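Local coordinates for protein bifunctional endomannanase/endoglucanase (PDB 3W0K) that probably cleaves internal glycosidic bonds in mannans and beta-glucans, as a glycoside hydrolase of family 5 built on a beta/alpha barrel, at residues W10-W14 and P42-W48; H78-H84 and L130-N136; E16-P20 and F47-N51. One frame throughout, in Å; residues are numbered along the deposited sequence.

Interaction 1 (W10-W14 and P42-W48)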
loop_
_atom_site.group_PDB
_atom_site.type_symbol
_atom_site.label_atom_id
_atom_site.label_comp_id
_atom_site.label_asym_id
_atom_site.label_seq_id
_atom_site.Cartn_x
_atom_site.Cartn_y
_atom_site.Cartn_z
ATOM N N TRP A 10 -10.502 -3.640 -5.614
ATOM C CA TRP A 10 -11.951 -3.598 -5.828
ATOM C C TRP A 10 -12.541 -2.218 -6.130
ATOM O O TRP A 10 -13.536 -2.115 -6.844
ATOM C CB TRP A 10 -12.677 -4.217 -4.633
ATOM C CG TRP A 10 -12.189 -5.593 -4.270
ATOM C CD1 TRP A 10 -11.690 -6.543 -5.117
ATOM C CD2 TRP A 10 -12.154 -6.167 -2.960
ATOM N NE1 TRP A 10 -11.347 -7.674 -4.413
ATOM C CE2 TRP A 10 -11.623 -7.470 -3.086
ATOM C CE3 TRP A 10 -12.523 -5.706 -1.688
ATOM C CZ2 TRP A 10 -11.450 -8.319 -1.989
ATOM C CZ3 TRP A 10 -12.350 -6.551 -0.595
ATOM C CH2 TRP A 10 -11.818 -7.842 -0.754
ATOM N N MET A 11 -11.929 -1.164 -5.591
ATOM C CA MET A 11 -12.400 0.209 -5.809
ATOM C C MET A 11 -11.168 1.083 -6.051
ATOM O O MET A 11 -11.115 2.257 -5.672
ATOM C CB MET A 11 -13.172 0.695 -4.572
ATOM C CG MET A 11 -13.974 1.970 -4.788
ATOM S SD MET A 11 -14.752 2.628 -3.286
ATOM C CE MET A 11 -15.779 1.304 -2.871
ATOM N N TYR A 12 -10.216 0.503 -6.772
ATOM C CA TYR A 12 -8.928 1.120 -7.070
ATOM C C TYR A 12 -8.890 2.299 -8.046
ATOM O O TYR A 12 -8.285 3.329 -7.745
ATOM C CB TYR A 12 -7.976 0.012 -7.528
ATOM C CG TYR A 12 -6.560 0.438 -7.801
ATOM C CD1 TYR A 12 -5.844 1.193 -6.876
ATOM C CD2 TYR A 12 -5.924 0.062 -8.982
ATOM C CE1 TYR A 12 -4.534 1.563 -7.120
ATOM C CE2 TYR A 12 -4.608 0.425 -9.236
ATOM C CZ TYR A 12 -3.918 1.178 -8.301
ATOM O OH TYR A 12 -2.622 1.555 -8.554
ATOM N N VAL A 13 -9.487 2.137 -9.222
ATOM C CA VAL A 13 -9.490 3.201 -10.225
ATOM C C VAL A 13 -10.882 3.393 -10.814
ATOM O O VAL A 13 -11.496 2.449 -11.312
ATOM C CB VAL A 13 -8.483 2.907 -11.373
ATOM C CG1 VAL A 13 -8.596 3.966 -12.464
ATOM C CG2 VAL A 13 -7.059 2.885 -10.837
ATOM N N TRP A 14 -11.376 4.624 -10.736
ATOM C CA TRP A 14 -12.692 4.950 -11.258
ATOM C C TRP A 14 -12.647 5.314 -12.734
ATOM O O TRP A 14 -11.650 5.837 -13.233
ATOM C CB TRP A 14 -13.312 6.108 -10.463
ATOM C CG TRP A 14 -14.603 6.636 -11.047
ATOM C CD1 TRP A 14 -15.862 6.155 -10.826
ATOM C CD2 TRP A 14 -14.747 7.731 -11.963
ATOM N NE1 TRP A 14 -16.781 6.879 -11.549
ATOM C CE2 TRP A 14 -16.123 7.853 -12.255
ATOM C CE3 TRP A 14 -13.846 8.619 -12.567
ATOM C CZ2 TRP A 14 -16.621 8.829 -13.127
ATOM C CZ3 TRP A 14 -14.342 9.590 -13.436
ATOM C CH2 TRP A 14 -15.718 9.684 -13.706
ATOM N N PRO A 42 -6.896 0.161 -1.409
ATOM C CA PRO A 42 -6.577 1.486 -1.963
ATOM C C PRO A 42 -7.732 1.925 -2.865
ATOM O O PRO A 42 -8.053 1.243 -3.836
ATOM C CB PRO A 42 -5.297 1.221 -2.757
ATOM C CG PRO A 42 -5.483 -0.197 -3.229
ATOM C CD PRO A 42 -6.041 -0.883 -2.005
ATOM N N VAL A 43 -8.355 3.057 -2.545
ATOM C CA VAL A 43 -9.503 3.521 -3.322
ATOM C C VAL A 43 -9.348 4.869 -4.029
ATOM O O VAL A 43 -8.499 5.683 -3.669
ATOM C CB VAL A 43 -10.800 3.539 -2.460
ATOM C CG1 VAL A 43 -11.008 2.183 -1.791
ATOM C CG2 VAL A 43 -10.746 4.643 -1.411
ATOM N N ASP A 44 -10.198 5.077 -5.033
ATOM C CA ASP A 44 -10.236 6.291 -5.850
ATOM C C ASP A 44 -11.458 7.094 -5.382
ATOM O O ASP A 44 -12.592 6.635 -5.522
ATOM C CB ASP A 44 -10.397 5.870 -7.322
ATOM C CG ASP A 44 -10.300 7.028 -8.303
ATOM O OD1 ASP A 44 -10.587 8.186 -7.942
ATOM O OD2 ASP A 44 -9.948 6.758 -9.468
ATOM N N TYR A 45 -11.227 8.290 -4.839
ATOM C CA TYR A 45 -12.321 9.125 -4.336
ATOM C C TYR A 45 -13.359 9.507 -5.391
ATOM O O TYR A 45 -14.472 9.908 -5.047
ATOM C CB TYR A 45 -11.780 10.386 -3.639
ATOM C CG TYR A 45 -11.420 11.530 -4.562
ATOM C CD1 TYR A 45 -12.318 12.571 -4.790
ATOM C CD2 TYR A 45 -10.185 11.576 -5.204
ATOM C CE1 TYR A 45 -12.001 13.632 -5.637
ATOM C CE2 TYR A 45 -9.853 12.635 -6.052
ATOM C CZ TYR A 45 -10.768 13.657 -6.264
ATOM O OH TYR A 45 -10.458 14.706 -7.098
ATOM N N ARG A 46 -13.002 9.380 -6.668
ATOM C CA ARG A 46 -13.931 9.719 -7.744
ATOM C C ARG A 46 -15.113 8.753 -7.827
ATOM O O ARG A 46 -16.113 9.042 -8.488
ATOM C CB ARG A 46 -13.204 9.806 -9.085
ATOM C CG ARG A 46 -12.225 10.964 -9.165
ATOM C CD ARG A 46 -11.521 10.971 -10.502
ATOM N NE ARG A 46 -10.788 9.726 -10.708
ATOM C CZ ARG A 46 -10.258 9.346 -11.864
ATOM N NH1 ARG A 46 -10.376 10.116 -12.940
ATOM N NH2 ARG A 46 -9.606 8.196 -11.945
ATOM N N PHE A 47 -15.006 7.609 -7.155
ATOM C CA PHE A 47 -16.110 6.654 -7.139
ATOM C C PHE A 47 -17.322 7.258 -6.425
ATOM O O PHE A 47 -18.455 6.851 -6.673
ATOM C CB PHE A 47 -15.708 5.350 -6.445
ATOM C CG PHE A 47 -15.117 4.322 -7.369
ATOM C CD1 PHE A 47 -15.931 3.587 -8.226
ATOM C CD2 PHE A 47 -13.750 4.060 -7.359
ATOM C CE1 PHE A 47 -15.393 2.602 -9.059
ATOM C CE2 PHE A 47 -13.202 3.077 -8.187
ATOM C CZ PHE A 47 -14.026 2.347 -9.038
ATOM N N TRP A 48 -17.082 8.234 -5.550
ATOM C CA TRP A 48 -18.167 8.873 -4.807
ATOM C C TRP A 48 -18.151 10.395 -4.913
ATOM O O TRP A 48 -18.960 11.075 -4.278
ATOM C CB TRP A 48 -18.121 8.454 -3.328
ATOM C CG TRP A 48 -16.901 8.931 -2.571
ATOM C CD1 TRP A 48 -16.705 10.174 -2.038
ATOM C CD2 TRP A 48 -15.738 8.163 -2.227
ATOM N NE1 TRP A 48 -15.501 10.228 -1.385
ATOM C CE2 TRP A 48 -14.886 9.008 -1.484
ATOM C CE3 TRP A 48 -15.338 6.843 -2.473
ATOM C CZ2 TRP A 48 -13.655 8.576 -0.979
ATOM C CZ3 TRP A 48 -14.114 6.413 -1.971
ATOM C CH2 TRP A 48 -13.288 7.280 -1.231
HETATM O O HOH W 1 -9.491 -1.148 -3.988
#
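Phe47 is wedged between Met11 and Trp14, and this sandwich is the dense centre of the contact. Met11 CG lies against one face of the ring, 3.3 Å from Phe47 CD2, off-centre toward the rim. Over the opposite face sits Trp14 CB, almost centred, 3.8 Å from the ring centroid. The indole of Trp14 then turns its own edge toward that same face, an edge-to-face pair with planes 82° apart. With CG anti to the backbone N (chi1 -167°), the Met11 chain runs past Phe47 as far as the indole edge of Trp48, where SD makes a Met-aromatic contact.

The polar fastening is equally compact. Trp14 N gives an almost straight hydrogen bond to Asp44 OD2, 2.9 Å away, arriving from above the carboxylate plane. Arg46 takes the same carboxylate side-on, its NH2 lying 2.9 Å from Asp44 OD2 in a salt bridge while NE bonds OD1. Asp44 OD1 also accepts from Arg46 N, closing an Asx turn; with three firm donors besides Trp14 N, the carboxylate has little freedom to rotate. The Trp14 indole points its CE3 edge at one face of the Arg46 guanidinium, the two planes 67° apart.

Packing thins outward: exposed Val13 brings CG1 only to 4.3 Å from Asp44 OD2. A water accepts from Met11 N and donates to Pro42 O. Asp44 N bonds Met11 O, fixing the loop after the first strand to the end of the second. Tyr12 lies close to a bound Tris molecule, consistent with the substrate cleft that family 5 barrels form at the C-terminal ends of their strands.

Interaction 2 (H78-H84 and L130-N136)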
loop_
_atom_site.group_PDB
_atom_site.type_symbol
_atom_site.label_atom_id
_atom_site.label_comp_id
_atom_site.label_asym_id
_atom_site.label_seq_id
_atom_site.Cartn_x
_atom_site.Cartn_y
_atom_site.Cartn_z
ATOM N N HIS A 78 -7.957 -7.961 9.210
ATOM C CA HIS A 78 -7.929 -6.522 9.465
ATOM C C HIS A 78 -7.998 -5.802 8.123
ATOM O O HIS A 78 -7.310 -6.188 7.171
ATOM C CB HIS A 78 -6.620 -6.138 10.168
ATOM C CG HIS A 78 -6.409 -4.658 10.289
ATOM N ND1 HIS A 78 -6.740 -3.951 11.425
ATOM C CD2 HIS A 78 -5.918 -3.751 9.409
ATOM C CE1 HIS A 78 -6.465 -2.671 11.238
ATOM N NE2 HIS A 78 -5.966 -2.523 10.024
ATOM N N MET A 79 -8.826 -4.763 8.045
ATOM C CA MET A 79 -8.953 -3.996 6.812
ATOM C C MET A 79 -8.328 -2.617 6.959
ATOM O O MET A 79 -8.636 -1.875 7.896
ATOM C CB MET A 79 -10.418 -3.841 6.402
ATOM C CG MET A 79 -10.586 -3.153 5.047
ATOM S SD MET A 79 -12.300 -2.986 4.520
ATOM C CE MET A 79 -12.527 -1.219 4.653
ATOM N N CYS A 80 -7.426 -2.292 6.042
ATOM C CA CYS A 80 -6.774 -0.993 6.043
ATOM C C CYS A 80 -7.296 -0.208 4.845
ATOM O O CYS A 80 -6.991 -0.537 3.695
ATOM C CB CYS A 80 -5.257 -1.153 5.953
ATOM S SG CYS A 80 -4.378 0.422 5.902
ATOM N N LEU A 81 -8.117 0.802 5.123
ATOM C CA LEU A 81 -8.703 1.645 4.081
ATOM C C LEU A 81 -7.725 2.748 3.703
ATOM O O LEU A 81 -7.269 3.501 4.563
ATOM C CB LEU A 81 -10.018 2.259 4.576
ATOM C CG LEU A 81 -10.738 3.219 3.626
ATOM C CD1 LEU A 81 -11.189 2.495 2.367
ATOM C CD2 LEU A 81 -11.934 3.840 4.345
ATOM N N ASN A 82 -7.432 2.858 2.411
ATOM C CA ASN A 82 -6.490 3.857 1.918
ATOM C C ASN A 82 -7.050 4.723 0.797
ATOM O O ASN A 82 -7.757 4.227 -0.078
ATOM C CB ASN A 82 -5.225 3.147 1.398
ATOM C CG ASN A 82 -4.338 4.058 0.551
ATOM O OD1 ASN A 82 -4.235 3.890 -0.665
ATOM N ND2 ASN A 82 -3.710 5.036 1.193
ATOM N N LEU A 83 -6.763 6.023 0.839
ATOM C CA LEU A 83 -7.173 6.891 -0.259
ATOM C C LEU A 83 -5.979 6.849 -1.213
ATOM O O LEU A 83 -4.907 7.375 -0.900
ATOM C CB LEU A 83 -7.436 8.332 0.197
ATOM C CG LEU A 83 -8.742 8.623 0.938
ATOM C CD1 LEU A 83 -8.901 10.133 1.099
ATOM C CD2 LEU A 83 -9.926 8.060 0.166
ATOM N N HIS A 84 -6.133 6.123 -2.318
ATOM C CA HIS A 84 -5.067 5.997 -3.309
ATOM C C HIS A 84 -5.044 7.252 -4.168
ATOM O O HIS A 84 -3.975 7.799 -4.466
ATOM C CB HIS A 84 -5.267 4.756 -4.168
ATOM C CG HIS A 84 -4.071 4.419 -4.995
ATOM N ND1 HIS A 84 -3.914 4.867 -6.287
ATOM C CD2 HIS A 84 -2.946 3.729 -4.696
ATOM C CE1 HIS A 84 -2.740 4.473 -6.747
ATOM N NE2 HIS A 84 -2.134 3.780 -5.801
ATOM N N LEU A 130 -9.976 -2.378 11.801
ATOM C CA LEU A 130 -9.945 -1.286 10.830
ATOM C C LEU A 130 -8.932 -0.185 11.113
ATOM O O LEU A 130 -8.841 0.320 12.231
ATOM C CB LEU A 130 -11.347 -0.664 10.721
ATOM C CG LEU A 130 -11.549 0.566 9.831
ATOM C CD1 LEU A 130 -11.361 0.209 8.363
ATOM C CD2 LEU A 130 -12.948 1.113 10.065
ATOM N N SER A 131 -8.175 0.181 10.079
ATOM C CA SER A 131 -7.199 1.264 10.173
ATOM C C SER A 131 -7.347 2.162 8.945
ATOM O O SER A 131 -7.884 1.736 7.918
ATOM C CB SER A 131 -5.766 0.729 10.289
ATOM O OG SER A 131 -5.386 -0.037 9.161
ATOM N N PHE A 132 -6.899 3.410 9.074
ATOM C CA PHE A 132 -6.975 4.397 7.997
ATOM C C PHE A 132 -5.576 4.768 7.508
ATOM O O PHE A 132 -4.775 5.292 8.280
ATOM C CB PHE A 132 -7.643 5.689 8.497
ATOM C CG PHE A 132 -9.108 5.558 8.840
ATOM C CD1 PHE A 132 -9.847 4.431 8.489
ATOM C CD2 PHE A 132 -9.755 6.600 9.504
ATOM C CE1 PHE A 132 -11.208 4.344 8.792
ATOM C CE2 PHE A 132 -11.113 6.523 9.811
ATOM C CZ PHE A 132 -11.840 5.392 9.454
ATOM N N ASP A 133 -5.303 4.513 6.229
ATOM C CA ASP A 133 -4.016 4.832 5.594
ATOM C C ASP A 133 -4.319 6.118 4.817
ATOM O O ASP A 133 -4.877 6.083 3.721
ATOM C CB ASP A 133 -3.623 3.679 4.663
ATOM C CG ASP A 133 -2.252 3.849 4.038
ATOM O OD1 ASP A 133 -1.500 4.781 4.402
ATOM O OD2 ASP A 133 -1.926 3.021 3.166
ATOM N N LEU A 134 -3.921 7.248 5.396
ATOM C CA LEU A 134 -4.243 8.574 4.866
ATOM C C LEU A 134 -4.149 8.877 3.379
ATOM O O LEU A 134 -5.137 9.291 2.762
ATOM C CB LEU A 134 -3.545 9.659 5.693
ATOM C CG LEU A 134 -3.764 9.544 7.207
ATOM C CD1 LEU A 134 -3.268 10.816 7.880
ATOM C CD2 LEU A 134 -5.242 9.334 7.540
ATOM N N VAL A 135 -2.973 8.697 2.797
ATOM C CA VAL A 135 -2.814 8.970 1.379
ATOM C C VAL A 135 -1.685 8.118 0.824
ATOM O O VAL A 135 -0.590 8.062 1.385
ATOM C CB VAL A 135 -2.601 10.496 1.105
ATOM C CG1 VAL A 135 -1.425 11.044 1.910
ATOM C CG2 VAL A 135 -2.413 10.747 -0.390
ATOM N N ASN A 136 -1.975 7.418 -0.265
ATOM C CA ASN A 136 -0.983 6.546 -0.862
ATOM C C ASN A 136 0.235 7.249 -1.433
ATOM O O ASN A 136 0.120 8.239 -2.148
ATOM C CB ASN A 136 -1.607 5.690 -1.967
ATOM C CG ASN A 136 -0.588 4.778 -2.630
ATOM O OD1 ASN A 136 -0.215 3.751 -2.075
ATOM N ND2 ASN A 136 -0.106 5.175 -3.804
HETATM O O HOH W 2 -1.208 7.896 -4.551
#
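The carbonyl oxygen of Asp133 is gripped twice from across the contact: Asn82 ND2 donates to Asp133 O at 3.0 Å from above the carbonyl plane, and Leu83 N adds a weak bond. Here the third and fourth parallel strands of the TIM barrel, 78-83 and 130-133, lead to the catalytic end. Before that point their backbones bond in regular parallel fashion, the almost straight Asp133 N to Leu81 O bond measuring 2.8 Å. Beyond it, Asn136 N to Leu83 O continues the connection past strand 130-133.

At the other end, Ser131 OG meets the edge of the His78 imidazole, 2.7 Å from His78 NE2; either could be the donor. The serine hydroxyl stands between its backbone N and carbonyl carbon (chi1 61°), placing it beside this ring and Cys80.

The Asn82 and Asp133 side chains run alongside each other in the same direction, but their amide and carboxylate are not bonded; the charge of Asp133 is instead met by a salt bridge from Arg40, which also bonds Asn136 OD1. The Asn136 amide lies alongside the His84 ring, planes 28° apart, while His84 NE2 bonds a bound Tris molecule that may mark the sugar pocket. A water ties these two residues together, donating to His84 O and Asn136 O, each 2.8 Å from the water oxygen, and accepting from Asn136 ND2.

Interaction 3 (E16-P20 and F47-N51)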
loop_
_atom_site.group_PDB
_atom_site.type_symbol
_atom_site.label_atom_id
_atom_site.label_comp_id
_atom_site.label_asym_id
_atom_site.label_seq_id
_atom_site.Cartn_x
_atom_site.Cartn_y
_atom_site.Cartn_z
ATOM N N GLU A 16 -15.887 6.470 -15.788
ATOM C CA GLU A 16 -17.308 6.780 -15.929
ATOM C C GLU A 16 -18.120 5.512 -16.193
ATOM O O GLU A 16 -17.817 4.753 -17.115
ATOM C CB GLU A 16 -17.524 7.795 -17.059
ATOM C CG GLU A 16 -18.979 8.223 -17.268
ATOM C CD GLU A 16 -19.588 8.915 -16.057
ATOM O OE1 GLU A 16 -20.707 8.532 -15.657
ATOM O OE2 GLU A 16 -18.958 9.848 -15.513
ATOM N N GLY A 17 -19.117 5.271 -15.344
ATOM C CA GLY A 17 -19.964 4.100 -15.490
ATOM C C GLY A 17 -19.470 2.848 -14.784
ATOM O O GLY A 17 -20.205 1.864 -14.688
ATOM N N ARG A 18 -18.232 2.878 -14.297
ATOM C CA ARG A 18 -17.652 1.732 -13.601
ATOM C C ARG A 18 -18.102 1.673 -12.146
ATOM O O ARG A 18 -17.954 2.636 -11.397
ATOM C CB ARG A 18 -16.122 1.776 -13.671
ATOM C CG ARG A 18 -15.433 0.607 -12.969
ATOM C CD ARG A 18 -13.917 0.714 -13.038
ATOM N NE ARG A 18 -13.411 0.522 -14.395
ATOM C CZ ARG A 18 -12.191 0.865 -14.800
ATOM N NH1 ARG A 18 -11.335 1.426 -13.955
ATOM N NH2 ARG A 18 -11.825 0.653 -16.057
ATOM N N GLU A 19 -18.678 0.539 -11.763
ATOM C CA GLU A 19 -19.141 0.338 -10.399
ATOM C C GLU A 19 -18.052 -0.356 -9.593
ATOM O O GLU A 19 -17.257 -1.120 -10.145
ATOM C CB GLU A 19 -20.398 -0.538 -10.395
ATOM C CG GLU A 19 -21.631 0.116 -11.003
ATOM C CD GLU A 19 -22.160 1.265 -10.165
ATOM O OE1 GLU A 19 -22.401 1.058 -8.955
ATOM O OE2 GLU A 19 -22.341 2.372 -10.717
ATOM N N PRO A 20 -17.937 -0.029 -8.297
ATOM C CA PRO A 20 -16.897 -0.711 -7.522
ATOM C C PRO A 20 -17.243 -2.197 -7.456
ATOM O O PRO A 20 -18.409 -2.577 -7.577
ATOM C CB PRO A 20 -16.969 -0.029 -6.151
ATOM C CG PRO A 20 -18.290 0.670 -6.138
ATOM C CD PRO A 20 -18.525 1.088 -7.544
ATOM N N PHE A 47 -15.006 7.609 -7.155
ATOM C CA PHE A 47 -16.110 6.654 -7.139
ATOM C C PHE A 47 -17.322 7.258 -6.425
ATOM O O PHE A 47 -18.455 6.851 -6.673
ATOM C CB PHE A 47 -15.708 5.350 -6.445
ATOM C CG PHE A 47 -15.117 4.322 -7.369
ATOM C CD1 PHE A 47 -15.931 3.587 -8.226
ATOM C CD2 PHE A 47 -13.750 4.060 -7.359
ATOM C CE1 PHE A 47 -15.393 2.602 -9.059
ATOM C CE2 PHE A 47 -13.202 3.077 -8.187
ATOM C CZ PHE A 47 -14.026 2.347 -9.038
ATOM N N TRP A 48 -17.082 8.234 -5.550
ATOM C CA TRP A 48 -18.167 8.873 -4.807
ATOM C C TRP A 48 -18.151 10.395 -4.913
ATOM O O TRP A 48 -18.960 11.075 -4.278
ATOM C CB TRP A 48 -18.121 8.454 -3.328
ATOM C CG TRP A 48 -16.901 8.931 -2.571
ATOM C CD1 TRP A 48 -16.705 10.174 -2.038
ATOM C CD2 TRP A 48 -15.738 8.163 -2.227
ATOM N NE1 TRP A 48 -15.501 10.228 -1.385
ATOM C CE2 TRP A 48 -14.886 9.008 -1.484
ATOM C CE3 TRP A 48 -15.338 6.843 -2.473
ATOM C CZ2 TRP A 48 -13.655 8.576 -0.979
ATOM C CZ3 TRP A 48 -14.114 6.413 -1.971
ATOM C CH2 TRP A 48 -13.288 7.280 -1.231
ATOM N N THR A 49 -17.242 10.927 -5.726
ATOM C CA THR A 49 -17.117 12.373 -5.888
ATOM C C THR A 49 -17.136 12.759 -7.357
ATOM O O THR A 49 -16.305 12.297 -8.139
ATOM C CB THR A 49 -15.795 12.880 -5.286
ATOM O OG1 THR A 49 -15.636 12.360 -3.962
ATOM C CG2 THR A 49 -15.771 14.406 -5.238
ATOM N N ARG A 50 -18.072 13.630 -7.722
ATOM C CA ARG A 50 -18.187 14.074 -9.101
ATOM C C ARG A 50 -17.597 15.463 -9.305
ATOM O O ARG A 50 -17.840 16.373 -8.515
ATOM C CB ARG A 50 -19.655 14.059 -9.546
ATOM C CG ARG A 50 -19.851 14.379 -11.022
ATOM C CD ARG A 50 -21.145 13.781 -11.562
ATOM N NE ARG A 50 -21.134 12.318 -11.529
ATOM C CZ ARG A 50 -20.482 11.544 -12.397
ATOM N NH1 ARG A 50 -19.775 12.084 -13.382
ATOM N NH2 ARG A 50 -20.538 10.224 -12.278
ATOM N N ASN A 51 -16.775 15.587 -10.343
ATOM C CA ASN A 51 -16.142 16.848 -10.722
ATOM C C ASN A 51 -15.537 17.676 -9.580
ATOM O O ASN A 51 -15.785 18.882 -9.466
ATOM C CB ASN A 51 -17.130 17.694 -11.534
ATOM C CG ASN A 51 -16.453 18.821 -12.289
ATOM O OD1 ASN A 51 -15.334 18.671 -12.783
ATOM N ND2 ASN A 51 -17.132 19.961 -12.382
#
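Glu16 and Arg50 form the salt bridge that closes this contact at the surface, with Arg50 NH1 3.2 Å from Glu16 OE2. The bond uses the syn lone pair of that oxygen and lies close to the guanidinium plane, meeting Arg50 at its edge, although the two flat groups are turned 45° from each other. Glu16 starts off away from Arg50; a bend at chi2 (62°) brings its carboxylate back to the guanidinium. Both residues are exposed, so water probably weakens the attraction.

The partners belong to two loops of the beta/alpha barrel, one leading from the first strand to helix 25-33 and the other from the second strand to helix 62-74. Deeper in, the rim of Phe47 reaches across to the 16-20 loop. Arg18 O lies at the ring edge, near its plane, 3.5 Å from Phe47 CE1, while the Arg18 guanidinium turns off to bond Val13 O. Pro20 packs obliquely on the aromatic ring, its CD 3.7 Å from Phe47 CD1. With an alanine in place of Phe47, the backbone at Arg18 and the ring of Pro20 would probably lose their support, opening a gap between the loops. Pro20 also touches Tyr64 and Tyr68 of helix 62-74.

From the N terminus, the chain leaves strand 4-7 and enters a loop holding first 10-14 and then 16-20. It passes through helix 25-33 and returns along strand 38-44, where 42-48 closes interaction 1 and the overlapping 47-51 closes interaction 3. These two closures interleave rather than nest, and they share Phe47 and Trp48. Interaction 2 opens later, after helix 62-74, and is completed across helix 105-121, in series with both. Strand 38-44 neighbours 78-83, and Val43 probably hydrogen-bonds Asn82 and His84, linking interaction 1 to interaction 2. Together they run from surface loops to the barrel wall, and the centres of interactions 2 and 3 lie about 19 Å apart.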